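PDB 2GX8: NIF3-related protein from Bacillus cereus, which is of unknown function but binds two zinc ions in the dimetal site of the Nif3 family and carries a probable regulatory domain. Local coordinates for residues C[290-295]-C[353-358]; C[282-287]-C[305-310]; C[151-156]-C[311-316]; C[319-324]-C[339-344]; C[287-290]-C[296-299]. All coordinates share one frame; numbering follows the deposited sequence.

Contact 1: C[290-295]-C[353-358]; sequences QSLDVK and VDPGHN. With ZN (zinc ion), chain L.
Leu292 turns CG anti to its own carbonyl carbon (chi1 -58°), and the extended second torsion (chi2 -173°) carries CD1 on to the ring of Pro355. The two meet at 4.0 Å between Leu292 CD1 and Pro355 CG. Val294 also has CG1 anti to its carbonyl carbon (chi1 -66°). Val294 CG2 is then left between the backbone N and the carbonyl carbon, where it meets Pro355 CB at 4.1 Å. The other branch, Val294 CG1, lies 3.8 Å from Pro355 O. One proline is thus touched at CB, at CG and at its carbonyl. Asp293, between Leu292 and Val294, leaves helical angles with a positive phi. The loop residue Val294 packs on Pro355 just after strand 351-354. Val288 and Val333 also pack on Pro355.

Past the proline the chain is shaped by an Asx turn. Gly356 N donates to Asp354 OD1 at 2.9 Å, on the anti side of the carboxylate. The bond is bent and tilted from the carboxylate plane. Gly356 has a positive phi that suits glycine. The other oxygen, Asp354 OD2, forms a salt bridge with Arg298 and accepts from Met337 N. His357 follows and binds zinc through NE2 at 2.1 Å, with His93 and Glu360 on the same ion. His357 ND1 is hydrogen-bonded to Asp336, which probably fixes the rotation of the ring. The chemistry is therefore split: apolar packing holds Pro355, and two residues later the same chain supplies a metal ligand.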
# COMPACT_ATOMS: atom_id res chain seq x y z
N GLN C 290 17.31 21.97 -37.50
CA GLN C 290 18.52 21.82 -38.29
C GLN C 290 19.57 21.15 -37.44
O GLN C 290 20.24 20.21 -37.86
CB GLN C 290 18.96 23.21 -38.81
CG GLN C 290 20.35 23.30 -39.45
CD GLN C 290 21.49 23.54 -38.43
OE1 GLN C 290 22.63 23.12 -38.65
NE2 GLN C 290 21.17 24.21 -37.32
N SER C 291 19.66 21.66 -36.22
CA SER C 291 20.63 21.31 -35.22
C SER C 291 20.49 19.87 -34.75
O SER C 291 21.49 19.16 -34.59
CB SER C 291 20.39 22.29 -34.09
OG SER C 291 21.41 22.34 -33.17
N LEU C 292 19.25 19.44 -34.53
CA LEU C 292 18.95 18.08 -34.08
C LEU C 292 18.44 17.13 -35.18
O LEU C 292 18.06 16.01 -34.87
CB LEU C 292 17.96 18.08 -32.93
CG LEU C 292 18.37 18.87 -31.68
CD1 LEU C 292 17.35 18.63 -30.57
CD2 LEU C 292 19.76 18.48 -31.22
N ASP C 293 18.44 17.60 -36.44
CA ASP C 293 18.10 16.80 -37.62
C ASP C 293 16.69 16.23 -37.60
O ASP C 293 16.50 15.01 -37.73
CB ASP C 293 19.15 15.69 -37.85
CG ASP C 293 19.00 14.98 -39.22
OD1 ASP C 293 18.31 15.49 -40.13
OD2 ASP C 293 19.62 13.90 -39.40
N VAL C 294 15.70 17.09 -37.42
CA VAL C 294 14.32 16.66 -37.46
C VAL C 294 13.51 17.47 -38.49
O VAL C 294 13.79 18.65 -38.74
CB VAL C 294 13.63 16.64 -36.07
CG1 VAL C 294 14.28 15.57 -35.19
CG2 VAL C 294 13.67 17.97 -35.42
N LYS C 295 12.52 16.81 -39.08
CA LYS C 295 11.70 17.47 -40.08
C LYS C 295 10.64 18.39 -39.48
O LYS C 295 10.30 19.41 -40.05
CB LYS C 295 11.15 16.44 -41.06
CG LYS C 295 12.27 15.61 -41.72
CD LYS C 295 13.29 16.50 -42.51
CE LYS C 295 14.59 15.76 -42.91
NZ LYS C 295 15.40 15.29 -41.72
N VAL C 353 9.98 23.66 -27.00
CA VAL C 353 10.11 23.13 -28.34
C VAL C 353 10.24 21.61 -28.13
O VAL C 353 11.06 21.19 -27.38
CB VAL C 353 11.34 23.62 -29.06
CG1 VAL C 353 11.40 22.96 -30.39
CG2 VAL C 353 11.29 25.21 -29.23
N ASP C 354 9.41 20.83 -28.82
CA ASP C 354 9.38 19.37 -28.68
C ASP C 354 9.80 18.83 -30.03
O ASP C 354 8.99 18.72 -30.94
CB ASP C 354 7.96 18.89 -28.34
CG ASP C 354 7.85 17.39 -28.13
OD1 ASP C 354 8.80 16.64 -28.45
OD2 ASP C 354 6.80 16.93 -27.61
N PRO C 355 11.07 18.46 -30.15
CA PRO C 355 11.54 17.90 -31.40
C PRO C 355 11.32 16.39 -31.44
O PRO C 355 11.65 15.76 -32.42
CB PRO C 355 13.03 18.21 -31.36
CG PRO C 355 13.39 18.21 -29.89
CD PRO C 355 12.13 18.50 -29.12
N GLY C 356 10.76 15.81 -30.37
CA GLY C 356 10.51 14.38 -30.31
C GLY C 356 11.55 13.68 -29.47
O GLY C 356 12.73 14.08 -29.43
N HIS C 357 11.12 12.62 -28.80
CA HIS C 357 11.95 11.79 -27.94
C HIS C 357 13.14 11.21 -28.75
O HIS C 357 14.23 11.04 -28.24
CB HIS C 357 11.07 10.65 -27.42
CG HIS C 357 11.62 9.90 -26.26
ND1 HIS C 357 10.83 9.54 -25.18
CD2 HIS C 357 12.85 9.39 -26.01
CE1 HIS C 357 11.55 8.84 -24.32
NE2 HIS C 357 12.79 8.75 -24.79
N ASN C 358 12.91 10.96 -30.03
CA ASN C 358 13.92 10.36 -30.88
C ASN C 358 15.17 11.19 -31.10
O ASN C 358 16.10 10.68 -31.68
CB ASN C 358 13.31 9.97 -32.22
CG ASN C 358 14.24 9.11 -33.06
OD1 ASN C 358 14.40 7.91 -32.81
ND2 ASN C 358 14.81 9.71 -34.10
ZN ZN L . 14.40 7.86 -23.71

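Contact 2: C[282-287]-C[305-310]; sequences GQFAEH and DKVRKV
A helix packed on a beta sheet is the element here: helix 281-292 lies against strand 306-313, and Phe284 reaches across to Val307 and Val310. Phe284 CB lies 3.7 Å from Val307 CG2. Val307 CG2 is also 4.1 Å from Phe284 CG, so Val307 sits at the root of the ring. Val310 takes the far end. Val310 CG1 is 3.6 Å from Phe284 CZ, and Val310 CG2 is 3.8 Å from Phe284 CE1. The ring meets both valines obliquely.

Phe284 holds CG anti to its backbone N (chi1 172°), which carries the ring from the helix toward the strand. Val307 and Val310 both point their side chains at the helix. They are three positions apart, with two residues between, where strict alternation along a strand would give two or four. Arg308, between them, has a negative psi (-54°) that breaks the extended run. Arg308 N and Lys309 N both donate to Asp330 OD2 at this point. The pattern is consistent with a beta bulge.

In the sheet, strand 306-313 runs antiparallel to strand 270-280 and parallel to strand 331-335. Helix 281-292 follows directly on strand 270-280, and the chain returns through strand 298-300 before it enters 306-313. The Phe284 side chain also touches Leu275, Val331, Val333 and Val353, so it meets several strands of one sheet. All three residues that touch are buried and apolar. On another face of the helix, Ala285 packs on Val397 of the second subunit.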
# COMPACT_ATOMS: atom_id res chain seq x y z
N GLY C 282 10.39 31.26 -32.53
CA GLY C 282 10.21 30.78 -33.92
C GLY C 282 11.50 30.38 -34.62
O GLY C 282 11.54 29.33 -35.27
N GLN C 283 12.54 31.21 -34.51
CA GLN C 283 13.84 30.87 -35.09
C GLN C 283 14.68 29.93 -34.24
O GLN C 283 15.56 29.24 -34.75
CB GLN C 283 14.67 32.08 -35.44
CG GLN C 283 14.60 33.14 -34.43
CD GLN C 283 15.26 34.40 -34.92
OE1 GLN C 283 16.50 34.47 -35.04
NE2 GLN C 283 14.45 35.42 -35.20
N PHE C 284 14.44 29.93 -32.93
CA PHE C 284 15.11 28.96 -32.11
C PHE C 284 14.61 27.58 -32.51
O PHE C 284 15.39 26.67 -32.70
CB PHE C 284 14.93 29.21 -30.63
CG PHE C 284 15.47 28.10 -29.79
CD1 PHE C 284 16.85 27.87 -29.74
CD2 PHE C 284 14.62 27.26 -29.08
CE1 PHE C 284 17.36 26.83 -28.99
CE2 PHE C 284 15.12 26.21 -28.31
CZ PHE C 284 16.48 25.99 -28.26
N ALA C 285 13.29 27.45 -32.61
CA ALA C 285 12.62 26.21 -33.06
C ALA C 285 13.18 25.66 -34.37
O ALA C 285 13.34 24.46 -34.49
CB ALA C 285 11.18 26.44 -33.22
N GLU C 286 13.46 26.55 -35.35
CA GLU C 286 14.10 26.18 -36.62
C GLU C 286 15.49 25.65 -36.35
O GLU C 286 15.90 24.62 -36.89
CB GLU C 286 14.23 27.37 -37.60
CG GLU C 286 12.91 27.77 -38.23
CD GLU C 286 12.24 26.57 -38.92
OE1 GLU C 286 12.93 25.98 -39.79
OE2 GLU C 286 11.06 26.23 -38.58
N HIS C 287 16.23 26.38 -35.50
CA HIS C 287 17.56 25.99 -35.10
C HIS C 287 17.52 24.61 -34.45
O HIS C 287 18.37 23.79 -34.73
CB HIS C 287 18.17 27.00 -34.15
CG HIS C 287 19.55 26.64 -33.69
ND1 HIS C 287 19.82 26.19 -32.42
CD2 HIS C 287 20.73 26.65 -34.35
CE1 HIS C 287 21.11 25.94 -32.31
NE2 HIS C 287 21.69 26.20 -33.47
N ASP C 305 8.56 35.74 -29.00
CA ASP C 305 9.18 36.00 -27.71
C ASP C 305 10.67 35.78 -27.82
O ASP C 305 11.12 34.95 -28.59
CB ASP C 305 8.58 35.10 -26.61
CG ASP C 305 7.21 35.60 -26.11
OD1 ASP C 305 6.76 36.70 -26.54
OD2 ASP C 305 6.59 34.89 -25.28
N LYS C 306 11.43 36.54 -27.06
CA LYS C 306 12.87 36.40 -27.09
C LYS C 306 13.37 35.23 -26.22
O LYS C 306 12.88 35.00 -25.11
CB LYS C 306 13.51 37.71 -26.65
CG LYS C 306 13.27 38.89 -27.61
CD LYS C 306 13.84 38.56 -28.97
CE LYS C 306 13.95 39.75 -29.87
NZ LYS C 306 14.56 39.33 -31.17
N VAL C 307 14.31 34.45 -26.76
CA VAL C 307 14.89 33.38 -25.96
C VAL C 307 16.40 33.47 -25.96
O VAL C 307 17.03 33.67 -27.01
CB VAL C 307 14.46 31.96 -26.37
CG1 VAL C 307 12.93 31.79 -26.29
CG2 VAL C 307 14.97 31.57 -27.74
N ARG C 308 16.97 33.31 -24.77
CA ARG C 308 18.41 33.37 -24.57
C ARG C 308 18.92 32.13 -23.81
O ARG C 308 19.84 31.46 -24.27
CB ARG C 308 18.79 34.67 -23.86
CG ARG C 308 20.25 34.74 -23.41
CD ARG C 308 21.24 35.00 -24.55
NE ARG C 308 22.52 35.46 -23.99
CZ ARG C 308 23.65 35.60 -24.69
NH1 ARG C 308 23.67 35.30 -25.99
NH2 ARG C 308 24.75 36.02 -24.08
N LYS C 309 18.35 31.83 -22.64
CA LYS C 309 18.80 30.59 -22.00
C LYS C 309 17.84 29.46 -22.25
O LYS C 309 16.62 29.61 -22.14
CB LYS C 309 19.20 30.72 -20.53
CG LYS C 309 18.13 30.75 -19.51
CD LYS C 309 18.72 30.98 -18.11
CE LYS C 309 19.63 29.86 -17.63
NZ LYS C 309 20.13 30.14 -16.24
N VAL C 310 18.43 28.32 -22.57
CA VAL C 310 17.75 27.13 -23.01
C VAL C 310 18.00 25.94 -22.09
O VAL C 310 19.13 25.67 -21.70
CB VAL C 310 18.29 26.73 -24.40
CG1 VAL C 310 17.65 25.45 -24.92
CG2 VAL C 310 18.13 27.88 -25.40

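Contact 3: C[151-156]-C[311-316]; sequences EVLAPT and AVLGGD
Leu153 fills the tight part of this contact by spreading its two methyls over strand 306-313. Leu153 CD1 lies 3.9 Å from Ala311 CB. Leu153 CD2 lies 4.0 Å from Leu313 CD1. The Leu153 and Leu313 side chains cross at about a right angle, and Ala311 and Leu313 point toward Leu153 from the same side of their strand. Val312, between them, points away; its carbonyl is a loose neighbour, with Val312 O 4.4 Å from Leu153 CD2. Leu153 has CG anti to its backbone N (chi1 171°), which reaches the fork out from the backbone. Tyr332 of the next strand touches Leu153, Ala311 and Leu313 alike.

The other side of the segment 151-156 is looser. Glu151 and Pro155 are exposed, and neither meets 311-316. The chain turns a corner at Leu153 and Ala154, and with it the long strand 150-168 changes direction. The carbonyl O of Leu153 is met by Lys327 NZ and Gln323 NE2. At the far end of 311-316 the chain turns again through Gly314 and Gly315. At the backbone angles of Gly315 a side chain would press on the preceding carbonyl O.

Leu313 lies about 7 Å from a bound zinc ion, measured from its side chain. The joint between the corner and strand 306-313 is thus made mainly by apolar side chains, while the buried carbonyl of Leu153 is satisfied by two donors from outside the contact.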
# COMPACT_ATOMS: atom_id res chain seq x y z
N GLU C 151 24.91 23.76 -17.07
CA GLU C 151 24.79 23.22 -15.72
C GLU C 151 23.79 22.08 -15.75
O GLU C 151 22.98 22.01 -16.64
CB GLU C 151 24.15 24.25 -14.81
CG GLU C 151 24.93 25.45 -14.48
CD GLU C 151 24.16 26.28 -13.45
OE1 GLU C 151 23.02 25.87 -13.10
OE2 GLU C 151 24.69 27.33 -12.99
N VAL C 152 23.81 21.19 -14.77
CA VAL C 152 22.83 20.13 -14.70
C VAL C 152 21.45 20.79 -14.53
O VAL C 152 21.32 21.81 -13.82
CB VAL C 152 23.12 19.12 -13.53
CG1 VAL C 152 21.94 18.21 -13.29
CG2 VAL C 152 24.37 18.27 -13.81
N LEU C 153 20.44 20.26 -15.20
CA LEU C 153 19.12 20.87 -15.10
C LEU C 153 18.41 20.40 -13.82
O LEU C 153 17.96 21.23 -13.02
CB LEU C 153 18.26 20.56 -16.34
CG LEU C 153 16.79 20.96 -16.27
CD1 LEU C 153 16.67 22.49 -16.31
CD2 LEU C 153 16.04 20.33 -17.41
N ALA C 154 18.29 19.08 -13.66
CA ALA C 154 17.61 18.51 -12.50
C ALA C 154 18.57 17.52 -11.86
O ALA C 154 18.81 16.43 -12.45
CB ALA C 154 16.33 17.77 -12.92
N PRO C 155 19.14 17.90 -10.70
CA PRO C 155 20.08 17.10 -9.94
C PRO C 155 19.41 15.80 -9.47
O PRO C 155 18.30 15.86 -8.84
CB PRO C 155 20.38 18.00 -8.73
CG PRO C 155 20.07 19.38 -9.22
CD PRO C 155 18.87 19.19 -10.05
N THR C 156 20.16 14.65 -9.71
CA THR C 156 19.59 13.37 -9.29
C THR C 156 20.62 12.60 -8.51
O THR C 156 20.30 11.68 -7.75
CB THR C 156 19.14 12.47 -10.47
OG1 THR C 156 20.26 12.13 -11.30
CG2 THR C 156 18.05 13.15 -11.30
N ALA C 311 16.93 25.21 -21.78
CA ALA C 311 17.02 23.97 -21.02
C ALA C 311 16.77 22.82 -22.00
O ALA C 311 15.93 22.94 -22.88
CB ALA C 311 15.97 23.95 -19.88
N VAL C 312 17.52 21.75 -21.91
CA VAL C 312 17.23 20.56 -22.76
C VAL C 312 17.27 19.29 -21.96
O VAL C 312 18.09 19.15 -21.08
CB VAL C 312 18.14 20.46 -24.03
CG1 VAL C 312 19.61 20.67 -23.69
CG2 VAL C 312 17.91 19.14 -24.77
N LEU C 313 16.37 18.37 -22.24
CA LEU C 313 16.38 17.10 -21.56
C LEU C 313 15.89 16.07 -22.58
O LEU C 313 14.71 16.06 -22.95
CB LEU C 313 15.50 17.17 -20.31
CG LEU C 313 15.55 16.01 -19.32
CD1 LEU C 313 14.98 16.48 -18.01
CD2 LEU C 313 14.81 14.80 -19.77
N GLY C 314 16.77 15.21 -23.07
CA GLY C 314 16.36 14.25 -24.10
C GLY C 314 15.39 13.26 -23.51
O GLY C 314 15.55 12.91 -22.35
N GLY C 315 14.39 12.82 -24.27
CA GLY C 315 13.45 11.82 -23.73
C GLY C 315 12.21 12.49 -23.16
O GLY C 315 11.91 13.63 -23.54
N ASP C 316 11.51 11.81 -22.25
CA ASP C 316 10.33 12.34 -21.56
C ASP C 316 10.73 13.30 -20.41
O ASP C 316 11.14 12.87 -19.32
CB ASP C 316 9.44 11.20 -21.02
CG ASP C 316 8.15 11.71 -20.31
OD1 ASP C 316 7.34 10.88 -19.82
OD2 ASP C 316 7.95 12.94 -20.24

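Contact 4: C[319-324]-C[339-344]; sequences KYINQA and YHVAHD
Ile321 has the most area buried, followed by Val341 and Asp344. Ile321 places CG1 between its backbone N and carbonyl carbon (chi1 68°) and extends CD1 toward helix 339-348. Ile321 CD1 lies 3.7 Å from Val341 CG1. Ile321 CD1 also lies 3.7 Å from Val341 O and 3.6 Å from Asp344 CB. The second branch, Ile321 CG2, is 3.8 Å from Val341 CG1, so one valine methyl meets both ends of the isoleucine fork. Val341 and Asp344 are three residues apart, about one helical turn, and CD1 rests against both.

Asp344 is exposed. It lends only its CB to Ile321, while its carboxylate OD2 is hydrogen-bonded to a buffer molecule, EPE, that probably came from the crystallisation liquor. Ile321 is the first residue of its helix, and Tyr320 stands at the N-cap position.

Before Val341, helix 339-348 turns Tyr339 and His340 to the second subunit. Tyr339 stacks on His357 of the second subunit, and His340 meets His93 of that subunit edge-to-face. Two helices that flank strand 331-335 in sequence are joined here: the start of helix 321-326 meets the first half of helix 339-348. Ile321 also touches Tyr332 of that strand and, further along helix 339-348, Leu348.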
# COMPACT_ATOMS: atom_id res chain seq x y z
N LYS C 319 8.17 16.04 -16.48
CA LYS C 319 8.31 16.24 -15.05
C LYS C 319 9.23 17.39 -14.60
O LYS C 319 9.24 17.74 -13.42
CB LYS C 319 8.70 14.92 -14.37
CG LYS C 319 7.58 13.90 -14.34
CD LYS C 319 7.83 12.81 -13.30
CE LYS C 319 6.54 11.99 -13.03
NZ LYS C 319 6.68 11.03 -11.86
N TYR C 320 9.97 17.98 -15.53
CA TYR C 320 10.95 19.01 -15.19
C TYR C 320 10.67 20.40 -15.67
O TYR C 320 11.58 21.23 -15.74
CB TYR C 320 12.33 18.56 -15.60
CG TYR C 320 12.61 17.23 -14.96
CD1 TYR C 320 12.51 16.06 -15.69
CD2 TYR C 320 12.87 17.14 -13.60
CE1 TYR C 320 12.73 14.79 -15.07
CE2 TYR C 320 13.09 15.92 -12.98
CZ TYR C 320 13.01 14.75 -13.72
OH TYR C 320 13.23 13.52 -13.08
N ILE C 321 9.42 20.70 -15.98
CA ILE C 321 9.08 22.04 -16.40
C ILE C 321 9.26 23.08 -15.27
O ILE C 321 9.59 24.23 -15.56
CB ILE C 321 7.67 22.12 -17.06
CG1 ILE C 321 6.58 21.86 -16.04
CG2 ILE C 321 7.57 21.12 -18.23
CD1 ILE C 321 5.20 22.27 -16.49
N ASN C 322 9.05 22.69 -14.01
CA ASN C 322 9.17 23.62 -12.90
C ASN C 322 10.60 23.95 -12.63
O ASN C 322 10.93 25.10 -12.33
CB ASN C 322 8.47 23.10 -11.65
CG ASN C 322 6.97 23.28 -11.73
OD1 ASN C 322 6.26 22.39 -12.17
ND2 ASN C 322 6.49 24.48 -11.40
N GLN C 323 11.44 22.94 -12.77
CA GLN C 323 12.87 23.09 -12.60
C GLN C 323 13.42 24.01 -13.67
O GLN C 323 14.08 24.99 -13.38
CB GLN C 323 13.54 21.70 -12.63
CG GLN C 323 15.00 21.66 -12.18
CD GLN C 323 15.29 22.11 -10.70
OE1 GLN C 323 14.39 22.44 -9.91
NE2 GLN C 323 16.57 22.13 -10.36
N ALA C 324 13.08 23.71 -14.92
CA ALA C 324 13.48 24.52 -16.08
C ALA C 324 13.16 26.01 -15.90
O ALA C 324 13.99 26.85 -16.21
CB ALA C 324 12.86 23.98 -17.35
N TYR C 339 -0.41 17.35 -23.16
CA TYR C 339 -1.30 18.51 -23.29
C TYR C 339 -1.38 19.31 -22.00
O TYR C 339 -1.14 20.51 -22.01
CB TYR C 339 -2.70 18.02 -23.69
CG TYR C 339 -3.72 19.09 -24.02
CD1 TYR C 339 -4.76 19.41 -23.12
CD2 TYR C 339 -3.69 19.75 -25.24
CE1 TYR C 339 -5.72 20.40 -23.44
CE2 TYR C 339 -4.65 20.73 -25.57
CZ TYR C 339 -5.66 21.05 -24.68
OH TYR C 339 -6.59 22.03 -25.02
N HIS C 340 -1.69 18.64 -20.89
CA HIS C 340 -1.85 19.32 -19.62
C HIS C 340 -0.54 19.89 -19.09
O HIS C 340 -0.52 20.98 -18.51
CB HIS C 340 -2.60 18.47 -18.62
CG HIS C 340 -4.02 18.20 -19.04
ND1 HIS C 340 -5.00 19.18 -19.06
CD2 HIS C 340 -4.63 17.06 -19.50
CE1 HIS C 340 -6.14 18.67 -19.48
NE2 HIS C 340 -5.94 17.39 -19.76
N VAL C 341 0.56 19.19 -19.34
CA VAL C 341 1.84 19.73 -18.92
C VAL C 341 2.12 21.01 -19.71
O VAL C 341 2.61 21.99 -19.16
CB VAL C 341 2.94 18.68 -19.02
CG1 VAL C 341 4.26 19.28 -18.53
CG2 VAL C 341 2.59 17.45 -18.15
N ALA C 342 1.77 21.01 -21.00
CA ALA C 342 2.00 22.18 -21.86
C ALA C 342 1.16 23.35 -21.38
O ALA C 342 1.64 24.48 -21.38
CB ALA C 342 1.79 21.87 -23.32
N HIS C 343 -0.08 23.12 -20.92
CA HIS C 343 -0.83 24.27 -20.37
C HIS C 343 -0.15 24.75 -19.09
O HIS C 343 -0.13 25.94 -18.82
CB HIS C 343 -2.31 23.95 -20.09
CG HIS C 343 -3.20 24.20 -21.26
ND1 HIS C 343 -3.52 25.47 -21.70
CD2 HIS C 343 -3.81 23.35 -22.11
CE1 HIS C 343 -4.29 25.39 -22.77
NE2 HIS C 343 -4.51 24.11 -23.02
N ASP C 344 0.41 23.82 -18.31
CA ASP C 344 1.13 24.17 -17.08
C ASP C 344 2.32 25.02 -17.43
O ASP C 344 2.61 25.98 -16.73
CB ASP C 344 1.62 22.93 -16.32
CG ASP C 344 0.49 22.18 -15.61
OD1 ASP C 344 -0.59 22.77 -15.45
OD2 ASP C 344 0.71 21.02 -15.19

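Contact 5: C[287-290]-C[296-299]; sequences HVKQ and GARV
This is a small contact of a lysine stem with backbone, set where helix 281-292 faces the chain entering strand 298-300. Lys289 CD lies 3.8 Å from Gly296 CA and 3.9 Å from Gly296 C. Lys289 CD also lies 4.0 Å from Ala297 N. Side chain to side chain the approach is slacker, 4.4 Å between Lys289 CD and Ala297 CB. Gly296 has no side chain, and the CD methylene of the lysine lies against its backbone.

The Lys289 chain leaves the helix with CG anti to the carbonyl carbon and bends at chi3 (-68°). NZ forms a salt bridge with the C-terminal carboxylate of Val397 of the second subunit and a weak hydrogen bond with Lys295 O.

In the fold, a helix and the strand after it are linked by a short loop that holds Gly296 and Ala297. Strand 298-300 is antiparallel to strand 351-354, through the backbone pair of Arg298 with Asp354. Arg298 and Val299 also pair antiparallel with a strand of the second subunit, and the sheet continues across the interface. Arg298 forms a cation-pi contact with Phe394 of that subunit. Ala297 points toward the helix and touches Val353, which Val288 of the helix touches as well.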
# COMPACT_ATOMS: atom_id res chain seq x y z
N HIS C 287 16.23 26.38 -35.50
CA HIS C 287 17.56 25.99 -35.10
C HIS C 287 17.52 24.61 -34.45
O HIS C 287 18.37 23.79 -34.73
CB HIS C 287 18.17 27.00 -34.15
CG HIS C 287 19.55 26.64 -33.69
ND1 HIS C 287 19.82 26.19 -32.42
CD2 HIS C 287 20.73 26.65 -34.35
CE1 HIS C 287 21.11 25.94 -32.31
NE2 HIS C 287 21.69 26.20 -33.47
N VAL C 288 16.53 24.33 -33.61
CA VAL C 288 16.41 22.97 -33.06
C VAL C 288 16.27 21.91 -34.16
O VAL C 288 16.83 20.83 -34.04
CB VAL C 288 15.27 22.86 -32.07
CG1 VAL C 288 14.92 21.38 -31.76
CG2 VAL C 288 15.65 23.61 -30.82
N LYS C 289 15.57 22.24 -35.25
CA LYS C 289 15.33 21.27 -36.33
C LYS C 289 16.56 20.94 -37.13
O LYS C 289 16.83 19.78 -37.42
CB LYS C 289 14.19 21.72 -37.27
CG LYS C 289 12.86 21.94 -36.56
CD LYS C 289 11.64 21.82 -37.45
CE LYS C 289 11.54 22.92 -38.45
NZ LYS C 289 10.42 22.67 -39.41
N GLN C 290 17.31 21.97 -37.50
CA GLN C 290 18.52 21.82 -38.29
C GLN C 290 19.57 21.15 -37.44
O GLN C 290 20.24 20.21 -37.86
CB GLN C 290 18.96 23.21 -38.81
CG GLN C 290 20.35 23.30 -39.45
CD GLN C 290 21.49 23.54 -38.43
OE1 GLN C 290 22.63 23.12 -38.65
NE2 GLN C 290 21.17 24.21 -37.32
N GLY C 296 10.14 18.05 -38.30
CA GLY C 296 9.15 18.90 -37.66
C GLY C 296 9.26 18.95 -36.15
O GLY C 296 9.91 18.11 -35.55
N ALA C 297 8.64 19.95 -35.53
CA ALA C 297 8.61 20.06 -34.07
C ALA C 297 7.28 20.70 -33.65
O ALA C 297 6.56 21.23 -34.50
CB ALA C 297 9.80 20.90 -33.53
N ARG C 298 6.94 20.60 -32.36
CA ARG C 298 5.77 21.30 -31.81
C ARG C 298 6.35 22.36 -30.88
O ARG C 298 7.35 22.11 -30.18
CB ARG C 298 4.85 20.35 -31.03
CG ARG C 298 4.30 19.25 -31.88
CD ARG C 298 3.36 18.33 -31.10
NE ARG C 298 4.08 17.63 -30.07
CZ ARG C 298 3.49 17.04 -29.04
NH1 ARG C 298 2.17 17.10 -28.90
NH2 ARG C 298 4.23 16.41 -28.12
N VAL C 299 5.74 23.53 -30.88
CA VAL C 299 6.20 24.64 -30.07
C VAL C 299 5.10 25.19 -29.16
O VAL C 299 3.98 25.42 -29.60
CB VAL C 299 6.70 25.79 -30.98
CG1 VAL C 299 7.10 26.97 -30.16
CG2 VAL C 299 7.88 25.34 -31.83

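How the contacts relate
Contacts 1, 2 and 5 share helix 281-292. The centres of contacts 1 and 5 are about 5 Å apart, and Val294 N lies 2.9 Å from Lys289 O, a probable hydrogen bond. Contacts 1 and 2 have centres about 14 Å apart, with Val353 CG2 3.9 Å from Phe284 CD2. Contacts 2 and 3 follow each other along strand 306-313. Contact 3 meets contact 4 where Leu313 CD1 lies 3.4 Å from Tyr320 CD1. Contacts 1 and 3 meet near the metal site: His357 NE2, a zinc ligand, is 3.3 Å from Gly315 CA. Contacts 4 and 5 both reach the second subunit, with centres about 18 Å apart.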